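Local coordinates for protein fatty acid amide hydrolase (Candida albicans, PDB 6KVR) that probably hydrolyses amides of monocarboxylic acids to the carboxylate and ammonium, as an enzyme of the amidase signature family, at residues I155-Q160 / S188-L193; E159-K164 / I248-D253; A296-R301 / L308-Y313. All blocks are in the same frame, centred on the assembly; numbering follows the deposited sequence.

Contact 1 of 3, residues I155-Q160 / S188-L193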
loop_
_atom_site.group_PDB
_atom_site.type_symbol
_atom_site.label_atom_id
_atom_site.label_comp_id
_atom_site.label_asym_id
_atom_site.label_seq_id
_atom_site.Cartn_x
_atom_site.Cartn_y
_atom_site.Cartn_z
ATOM N N ILE A 155 11.731 21.402 -16.791
ATOM C CA ILE A 155 10.745 20.958 -15.815
ATOM C C ILE A 155 11.005 21.704 -14.514
ATOM O O ILE A 155 12.156 21.806 -14.076
ATOM C CB ILE A 155 10.806 19.428 -15.633
ATOM C CG1 ILE A 155 10.257 18.743 -16.891
ATOM C CG2 ILE A 155 10.058 18.966 -14.376
ATOM C CD1 ILE A 155 10.053 17.253 -16.762
ATOM N N SER A 156 9.949 22.271 -13.932
ATOM C CA SER A 156 10.051 22.955 -12.652
ATOM C C SER A 156 9.749 21.989 -11.506
ATOM O O SER A 156 8.965 21.049 -11.650
ATOM C CB SER A 156 9.096 24.148 -12.598
ATOM O OG SER A 156 7.775 23.738 -12.895
ATOM N N LEU A 157 10.365 22.246 -10.356
ATOM C CA LEU A 157 10.408 21.305 -9.241
ATOM C C LEU A 157 9.967 22.002 -7.960
ATOM O O LEU A 157 10.449 23.096 -7.641
ATOM C CB LEU A 157 11.816 20.744 -9.068
ATOM C CG LEU A 157 12.396 19.940 -10.232
ATOM C CD1 LEU A 157 13.865 19.765 -10.023
ATOM C CD2 LEU A 157 11.694 18.589 -10.384
ATOM N N LYS A 158 9.034 21.381 -7.241
ATOM C CA LYS A 158 8.664 21.887 -5.924
ATOM C C LYS A 158 9.888 21.840 -5.015
ATOM O O LYS A 158 10.655 20.874 -5.047
ATOM C CB LYS A 158 7.512 21.056 -5.353
ATOM C CG LYS A 158 6.804 21.636 -4.142
ATOM C CD LYS A 158 5.686 20.695 -3.687
ATOM C CE LYS A 158 5.063 21.164 -2.368
ATOM N NZ LYS A 158 3.704 20.568 -2.122
ATOM N N GLU A 159 10.080 22.903 -4.225
ATOM C CA GLU A 159 11.315 23.055 -3.452
ATOM C C GLU A 159 11.550 21.894 -2.481
ATOM O O GLU A 159 12.692 21.454 -2.303
ATOM C CB GLU A 159 11.304 24.385 -2.684
ATOM C CG GLU A 159 12.653 24.755 -2.027
ATOM C CD GLU A 159 12.923 24.032 -0.683
ATOM O OE1 GLU A 159 11.981 23.435 -0.100
ATOM O OE2 GLU A 159 14.087 24.051 -0.214
ATOM N N GLN A 160 10.500 21.407 -1.817
ATOM C CA GLN A 160 10.695 20.440 -0.734
ATOM C C GLN A 160 11.365 19.137 -1.187
ATOM O O GLN A 160 11.837 18.377 -0.333
ATOM C CB GLN A 160 9.351 20.143 -0.048
ATOM C CG GLN A 160 8.306 19.483 -0.960
ATOM C CD GLN A 160 8.221 17.999 -0.730
ATOM O OE1 GLN A 160 8.541 17.510 0.364
ATOM N NE2 GLN A 160 7.765 17.262 -1.743
ATOM N N SER A 188 15.828 12.416 -9.570
ATOM C CA SER A 188 16.902 11.747 -10.291
ATOM C C SER A 188 16.358 10.869 -11.399
ATOM O O SER A 188 17.049 10.655 -12.394
ATOM C CB SER A 188 17.814 10.953 -9.348
ATOM O OG SER A 188 17.184 9.832 -8.817
ATOM N N ILE A 189 15.116 10.413 -11.299
ATOM C CA ILE A 189 14.529 9.750 -12.455
ATOM C C ILE A 189 14.318 10.745 -13.593
ATOM O O ILE A 189 14.568 10.426 -14.762
ATOM C CB ILE A 189 13.221 9.046 -12.061
ATOM C CG1 ILE A 189 13.519 7.770 -11.268
ATOM C CG2 ILE A 189 12.363 8.736 -13.313
ATOM C CD1 ILE A 189 12.267 7.125 -10.720
ATOM N N LEU A 190 13.869 11.966 -13.279
ATOM C CA LEU A 190 13.590 12.930 -14.343
ATOM C C LEU A 190 14.862 13.304 -15.092
ATOM O O LEU A 190 14.859 13.387 -16.328
ATOM C CB LEU A 190 12.906 14.175 -13.775
ATOM C CG LEU A 190 11.460 13.934 -13.322
ATOM C CD1 LEU A 190 10.846 15.212 -12.776
ATOM C CD2 LEU A 190 10.621 13.374 -14.482
ATOM N N GLU A 191 15.963 13.504 -14.359
ATOM C CA GLU A 191 17.250 13.798 -14.983
ATOM C C GLU A 191 17.706 12.655 -15.884
ATOM O O GLU A 191 18.121 12.882 -17.025
ATOM C CB GLU A 191 18.301 14.080 -13.913
ATOM C CG GLU A 191 19.637 14.498 -14.476
ATOM C CD GLU A 191 20.711 14.610 -13.402
ATOM O OE1 GLU A 191 21.736 15.293 -13.654
ATOM O OE2 GLU A 191 20.557 14.006 -12.324
ATOM N N LYS A 192 17.655 11.415 -15.389
ATOM C CA LYS A 192 18.054 10.281 -16.227
ATOM C C LYS A 192 17.223 10.205 -17.508
ATOM O O LYS A 192 17.737 9.838 -18.568
ATOM C CB LYS A 192 17.954 8.970 -15.438
ATOM C CG LYS A 192 18.920 8.899 -14.243
ATOM C CD LYS A 192 18.825 7.574 -13.478
ATOM C CE LYS A 192 19.749 7.574 -12.255
ATOM N NZ LYS A 192 19.453 6.440 -11.312
ATOM N N LEU A 193 15.942 10.568 -17.440
ATOM C CA LEU A 193 15.097 10.608 -18.627
ATOM C C LEU A 193 15.416 11.792 -19.549
ATOM O O LEU A 193 14.884 11.852 -20.670
ATOM C CB LEU A 193 13.626 10.650 -18.209
ATOM C CG LEU A 193 13.090 9.400 -17.491
ATOM C CD1 LEU A 193 11.713 9.664 -16.887
ATOM C CD2 LEU A 193 13.018 8.218 -18.446
#

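Contact 2 of 3, residues E159-K164 / I248-D253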
loop_
_atom_site.group_PDB
_atom_site.type_symbol
_atom_site.label_atom_id
_atom_site.label_comp_id
_atom_site.label_asym_id
_atom_site.label_seq_id
_atom_site.Cartn_x
_atom_site.Cartn_y
_atom_site.Cartn_z
ATOM N N GLU A 159 10.080 22.903 -4.225
ATOM C CA GLU A 159 11.315 23.055 -3.452
ATOM C C GLU A 159 11.550 21.894 -2.481
ATOM O O GLU A 159 12.692 21.454 -2.303
ATOM C CB GLU A 159 11.304 24.385 -2.684
ATOM C CG GLU A 159 12.653 24.755 -2.027
ATOM C CD GLU A 159 12.923 24.032 -0.683
ATOM O OE1 GLU A 159 11.981 23.435 -0.100
ATOM O OE2 GLU A 159 14.087 24.051 -0.214
ATOM N N GLN A 160 10.500 21.407 -1.817
ATOM C CA GLN A 160 10.695 20.440 -0.734
ATOM C C GLN A 160 11.365 19.137 -1.187
ATOM O O GLN A 160 11.837 18.377 -0.333
ATOM C CB GLN A 160 9.351 20.143 -0.048
ATOM C CG GLN A 160 8.306 19.483 -0.960
ATOM C CD GLN A 160 8.221 17.999 -0.730
ATOM O OE1 GLN A 160 8.541 17.510 0.364
ATOM N NE2 GLN A 160 7.765 17.262 -1.743
HETATM N N MSE A 161 11.439 18.866 -2.484
HETATM C CA MSE A 161 12.130 17.664 -2.950
HETATM C C MSE A 161 13.639 17.842 -2.903
HETATM O O MSE A 161 14.157 18.861 -3.361
HETATM C CB MSE A 161 11.708 17.300 -4.377
HETATM C CG MSE A 161 10.242 16.975 -4.520
HETATM SE SE MSE A 161 9.735 16.554 -6.377
HETATM C CE MSE A 161 9.892 18.347 -7.066
ATOM N N ASN A 162 14.334 16.844 -2.361
ATOM C CA ASN A 162 15.794 16.865 -2.326
ATOM C C ASN A 162 16.356 17.216 -3.694
ATOM O O ASN A 162 16.036 16.567 -4.695
ATOM C CB ASN A 162 16.361 15.498 -1.900
ATOM C CG ASN A 162 16.317 15.277 -0.404
ATOM O OD1 ASN A 162 16.006 16.192 0.358
ATOM N ND2 ASN A 162 16.647 14.057 0.028
ATOM N N TYR A 163 17.199 18.234 -3.730
ATOM C CA TYR A 163 17.994 18.551 -4.904
ATOM C C TYR A 163 19.454 18.474 -4.488
ATOM O O TYR A 163 19.855 19.112 -3.504
ATOM C CB TYR A 163 17.664 19.947 -5.464
ATOM C CG TYR A 163 18.165 20.163 -6.881
ATOM C CD1 TYR A 163 19.504 20.427 -7.128
ATOM C CD2 TYR A 163 17.295 20.093 -7.972
ATOM C CE1 TYR A 163 19.963 20.628 -8.413
ATOM C CE2 TYR A 163 17.748 20.284 -9.268
ATOM C CZ TYR A 163 19.086 20.558 -9.477
ATOM O OH TYR A 163 19.560 20.743 -10.750
ATOM N N LYS A 164 20.242 17.710 -5.244
ATOM C CA LYS A 164 21.627 17.443 -4.880
ATOM C C LYS A 164 22.413 18.735 -4.695
ATOM O O LYS A 164 22.423 19.606 -5.567
ATOM C CB LYS A 164 22.280 16.577 -5.951
ATOM C CG LYS A 164 23.782 16.663 -5.988
ATOM C CD LYS A 164 24.352 15.670 -6.985
ATOM C CE LYS A 164 25.877 15.719 -6.969
ATOM N NZ LYS A 164 26.488 14.459 -7.480
ATOM N N ILE A 248 6.558 21.293 -17.881
ATOM C CA ILE A 248 5.874 20.436 -16.920
ATOM C C ILE A 248 6.347 20.840 -15.533
ATOM O O ILE A 248 7.495 21.255 -15.348
ATOM C CB ILE A 248 6.141 18.929 -17.152
ATOM C CG1 ILE A 248 5.905 18.543 -18.606
ATOM C CG2 ILE A 248 5.258 18.070 -16.246
ATOM C CD1 ILE A 248 6.211 17.078 -18.921
ATOM N N GLY A 249 5.444 20.741 -14.559
ATOM C CA GLY A 249 5.813 20.925 -13.168
ATOM C C GLY A 249 5.572 19.672 -12.345
ATOM O O GLY A 249 4.738 18.836 -12.699
ATOM N N VAL A 250 6.297 19.530 -11.246
ATOM C CA VAL A 250 6.171 18.384 -10.349
ATOM C C VAL A 250 5.796 18.909 -8.972
ATOM O O VAL A 250 6.511 19.746 -8.407
ATOM C CB VAL A 250 7.464 17.561 -10.280
ATOM C CG1 VAL A 250 7.220 16.228 -9.512
ATOM C CG2 VAL A 250 7.972 17.283 -11.672
ATOM N N GLY A 251 4.678 18.427 -8.438
ATOM C CA GLY A 251 4.264 18.773 -7.091
ATOM C C GLY A 251 3.952 17.550 -6.242
ATOM O O GLY A 251 4.242 16.417 -6.628
ATOM N N SER A 252 3.353 17.776 -5.082
ATOM C CA SER A 252 2.923 16.714 -4.195
ATOM C C SER A 252 1.537 17.076 -3.681
ATOM O O SER A 252 1.118 18.237 -3.744
ATOM C CB SER A 252 3.902 16.524 -3.033
ATOM O OG SER A 252 3.909 17.689 -2.217
ATOM N N ASP A 253 0.815 16.075 -3.178
ATOM C CA ASP A 253 -0.616 16.250 -2.914
ATOM C C ASP A 253 -0.991 15.341 -1.746
ATOM O O ASP A 253 -1.040 14.115 -1.865
ATOM C CB ASP A 253 -1.458 15.973 -4.155
ATOM C CG ASP A 253 -2.934 16.423 -4.011
ATOM O OD1 ASP A 253 -3.608 16.021 -3.030
ATOM O OD2 ASP A 253 -3.440 17.152 -4.915
#

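Contact 3 of 3, residues A296-R301 / L308-Y313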
loop_
_atom_site.group_PDB
_atom_site.type_symbol
_atom_site.label_atom_id
_atom_site.label_comp_id
_atom_site.label_asym_id
_atom_site.label_seq_id
_atom_site.Cartn_x
_atom_site.Cartn_y
_atom_site.Cartn_z
ATOM N N ALA A 296 2.975 12.286 -5.231
ATOM C CA ALA A 296 3.618 13.244 -6.108
ATOM C C ALA A 296 3.054 13.070 -7.511
ATOM O O ALA A 296 2.577 11.993 -7.871
ATOM C CB ALA A 296 5.139 13.060 -6.105
ATOM N N GLY A 297 3.092 14.126 -8.309
ATOM C CA GLY A 297 2.548 14.019 -9.643
ATOM C C GLY A 297 2.737 15.264 -10.486
ATOM O O GLY A 297 3.197 16.300 -10.007
ATOM N N PRO A 298 2.365 15.183 -11.762
ATOM C CA PRO A 298 2.728 16.228 -12.717
ATOM C C PRO A 298 1.656 17.301 -12.842
ATOM O O PRO A 298 0.475 17.089 -12.555
ATOM C CB PRO A 298 2.867 15.448 -14.030
ATOM C CG PRO A 298 1.815 14.387 -13.912
ATOM C CD PRO A 298 1.701 14.042 -12.426
HETATM N N MSE A 299 2.105 18.473 -13.276
HETATM C CA MSE A 299 1.204 19.540 -13.728
HETATM C C MSE A 299 1.679 20.075 -15.078
HETATM O O MSE A 299 2.891 20.146 -15.317
HETATM C CB MSE A 299 1.118 20.657 -12.682
HETATM C CG MSE A 299 0.726 20.113 -11.290
HETATM SE SE MSE A 299 1.183 21.343 -9.825
HETATM C CE MSE A 299 0.155 22.807 -10.654
ATOM N N ALA A 300 0.742 20.456 -15.954
ATOM C CA ALA A 300 1.106 20.895 -17.299
ATOM C C ALA A 300 -0.052 21.664 -17.928
ATOM O O ALA A 300 -1.144 21.778 -17.361
ATOM C CB ALA A 300 1.504 19.706 -18.175
ATOM N N ARG A 301 0.199 22.191 -19.125
ATOM C CA ARG A 301 -0.831 22.882 -19.879
ATOM C C ARG A 301 -1.471 22.006 -20.946
ATOM O O ARG A 301 -2.198 22.529 -21.795
ATOM C CB ARG A 301 -0.269 24.161 -20.493
ATOM C CG ARG A 301 0.023 25.220 -19.428
ATOM C CD ARG A 301 0.244 26.573 -20.054
ATOM N NE ARG A 301 1.497 26.571 -20.788
ATOM C CZ ARG A 301 1.762 27.374 -21.809
ATOM N NH1 ARG A 301 0.893 28.297 -22.207
ATOM N NH2 ARG A 301 2.923 27.245 -22.446
ATOM N N LEU A 308 2.446 11.863 -20.990
ATOM C CA LEU A 308 3.849 11.625 -21.309
ATOM C C LEU A 308 4.664 11.386 -20.045
ATOM O O LEU A 308 5.514 10.489 -19.995
ATOM C CB LEU A 308 4.418 12.821 -22.079
ATOM C CG LEU A 308 5.944 12.823 -22.257
ATOM C CD1 LEU A 308 6.372 11.686 -23.169
ATOM C CD2 LEU A 308 6.503 14.149 -22.753
ATOM N N TRP A 309 4.424 12.209 -19.020
ATOM C CA TRP A 309 5.229 12.181 -17.806
ATOM C C TRP A 309 5.006 10.880 -17.034
ATOM O O TRP A 309 5.962 10.191 -16.677
ATOM C CB TRP A 309 4.884 13.410 -16.960
ATOM C CG TRP A 309 5.811 13.714 -15.847
ATOM C CD1 TRP A 309 6.849 14.585 -15.866
ATOM C CD2 TRP A 309 5.769 13.167 -14.525
ATOM N NE1 TRP A 309 7.475 14.612 -14.645
ATOM C CE2 TRP A 309 6.831 13.750 -13.799
ATOM C CE3 TRP A 309 4.954 12.224 -13.891
ATOM C CZ2 TRP A 309 7.095 13.435 -12.468
ATOM C CZ3 TRP A 309 5.211 11.913 -12.561
ATOM C CH2 TRP A 309 6.272 12.525 -11.862
HETATM N N MSE A 310 3.754 10.505 -16.808
HETATM C CA MSE A 310 3.451 9.251 -16.142
HETATM C C MSE A 310 4.074 8.067 -16.876
HETATM O O MSE A 310 4.769 7.243 -16.266
HETATM C CB MSE A 310 1.933 9.062 -16.025
HETATM C CG MSE A 310 1.233 10.170 -15.240
HETATM SE SE MSE A 310 1.752 10.156 -13.335
HETATM C CE MSE A 310 0.645 8.607 -12.753
ATOM N N LYS A 311 3.826 7.990 -18.188
ATOM C CA LYS A 311 4.307 6.860 -18.977
ATOM C C LYS A 311 5.821 6.752 -18.916
ATOM O O LYS A 311 6.363 5.663 -18.694
ATOM C CB LYS A 311 3.848 6.982 -20.433
ATOM C CG LYS A 311 4.262 5.800 -21.327
ATOM C CD LYS A 311 3.806 6.054 -22.756
ATOM C CE LYS A 311 4.656 7.138 -23.411
ATOM N NZ LYS A 311 3.839 8.161 -24.160
ATOM N N ALA A 312 6.524 7.878 -19.102
ATOM C CA ALA A 312 7.985 7.850 -19.062
ATOM C C ALA A 312 8.493 7.516 -17.660
ATOM O O ALA A 312 9.381 6.667 -17.493
ATOM C CB ALA A 312 8.550 9.191 -19.532
ATOM N N TYR A 313 7.943 8.186 -16.640
ATOM C CA TYR A 313 8.402 7.988 -15.270
ATOM C C TYR A 313 8.316 6.520 -14.878
ATOM O O TYR A 313 9.292 5.939 -14.403
ATOM C CB TYR A 313 7.576 8.848 -14.307
ATOM C CG TYR A 313 8.025 8.803 -12.848
ATOM C CD1 TYR A 313 7.663 7.743 -12.011
ATOM C CD2 TYR A 313 8.808 9.822 -12.310
ATOM C CE1 TYR A 313 8.059 7.707 -10.690
ATOM C CE2 TYR A 313 9.214 9.789 -10.996
ATOM C CZ TYR A 313 8.836 8.728 -10.186
ATOM O OH TYR A 313 9.236 8.702 -8.867
#

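Contact 1 of 3, residues I155-Q160 / S188-L193
Ile155 and Leu190 mark the nearest approach of the two backbones, with their CA atoms 8.6 Å apart, so strand 155-158 and the C-terminal part of helix 185-192 meet through side chains alone. No hydrogen bond crosses the gap. Within the helix, Lys192 N bonds to Ser188 O at 3.1 Å.

The meeting point is a single methyl. Leu190 CD1 lies 4.2 Å from Ile155 CG2 and equally 4.2 Å from Leu157 CD2, and those two strand methyls are themselves 4.3 Å apart: CG2 and CD2 and CD1 make a loose triangle of carbons. Ile155 holds CG1 beside its backbone N (chi1 -71°), which sets CG2 opposite that N and turns this branch to the leucine. The Ile155 and Leu190 side chains cross at roughly a right angle, a purely apolar touch. Ser156, between the two hydrophobic strand residues, bonds instead to Glu237 and Ser246, while Lys158, a predicted active-site residue, reaches Ser233 away from this patch.

Strand 155-158, helix 185-192 and strand 199-201 form a beta-alpha-beta crossover, since the two strands are parallel neighbours in the sheet. The contact is where the crossing helix rests on that sheet, with Val250 of strand 248-253 and Trp309 of helix 303-317 also packed against Leu190.

Contact 2 of 3, residues E159-K164 / I248-D253
Met161, modelled as selenomethionine, reaches Val250 with the last two atoms of its side chain. Its SE is 4.0 Å from Val250 CG1, and its CE lies 3.9 Å from Val250 O and 4.1 Å from Val250 CB, a van der Waals approach without a hydrogen bond. The chain runs extended as far as SE and then bends (chi3 -72°), which lays the terminal methyl against the strand; the two side chains cross nearly at right angles. Beside this, the end of the Gln160 side chain lies near Ser252. Ser252 OG has its partner elsewhere: it is hydrogen-bonded to Lys158 NZ, predicted to belong to the charge relay system, so Ser252 is probably a second-shell residue that positions that lysine.

Further out, the loop is fixed by backbone bonds from Gln160 to Val283 and from Asn162 to Gly184 and Gly281, while the Glu159 carboxylate takes Gln203, His169 N and Gly170 N. The loop leaves the end of strand 155-158, the parallel neighbour of strand 248-253, touches the latter through Gln160 and Met161, and then turns away; Val250 also packs on Thr186 of helix 185-192 and on Trp309 of helix 303-317.

Contact 3 of 3, residues A296-R301 / L308-Y313
Pro298 and Trp309 bring the two segments closest, their CA atoms 7.0 Å apart; the axes of strand 296-300 and helix 308-313 pass at 8.9 Å with 142° between their directions.

The proline ring lies over one face of the indole. Pro298 CB stands 4.1 Å from the centroid of the Trp309 five-membered ring and 28° off the normal, a CH-pi contact. Pro298 CB is nearest to Trp309 CD2, at 3.7 Å, while Pro298 CG sits 3.8 Å from Trp309 CE3. The proline ring therefore reaches past the junction of the indole toward its six-membered half. Trp309 sends CG to the side opposite its backbone N (chi1 -167°), which carries the indole off the helix toward the strand. On the reverse face lies Tyr313 CB, one helical turn on, so each face is met toward the rim, one by the strand and the other by the helix.

Strand and helix are consecutive in the chain: after strand 295-300 the polypeptide turns sharply and helix 303-317 comes back across the sheet, a beta-alpha unit. Pro298 belongs to the mixed central sheet of this amidase, in which Gly297 and Met299 bond to Gly251 and Gly249 on one neighbouring strand, while Pro298 and Ala300 bond to Leu270 and His268 on the other.

Met310, also selenomethionine, curls through bends at its second and third torsions. Its SE comes to 4.0 Å from Pro298 CD and lies in the plane of the Trp309 ring, at the edge, so the proline touches the indole face and the selenium together. Gly297 CA adds an oblique approach to Trp309 CZ3, at 4.5 Å. Farther along the helix, Tyr313 OH bonds to Thr186 OG1 and Ser278 N.

All three contacts belong to one sheet, in which strands 155-158, 248-253 and 295-300 lie side by side. Contacts 1 and 3 are fully buried and each sets a helix on it; contact 2 is only partly buried and joins a loop to a strand. The two helices also meet: Leu190 CD2 is 3.4 Å from Trp309 NE1. Contact 1 is aliphatic, whereas contacts 2 and 3 both use selenium and contact 3 adds an aromatic face. Contact 2 also brings in Ser252, the neighbour of the predicted catalytic Lys158. Contacts 2 and 3 are tied through strands 248-253 and 295-300, antiparallel neighbours, and contacts 1 and 2 share Glu159 and Gln160.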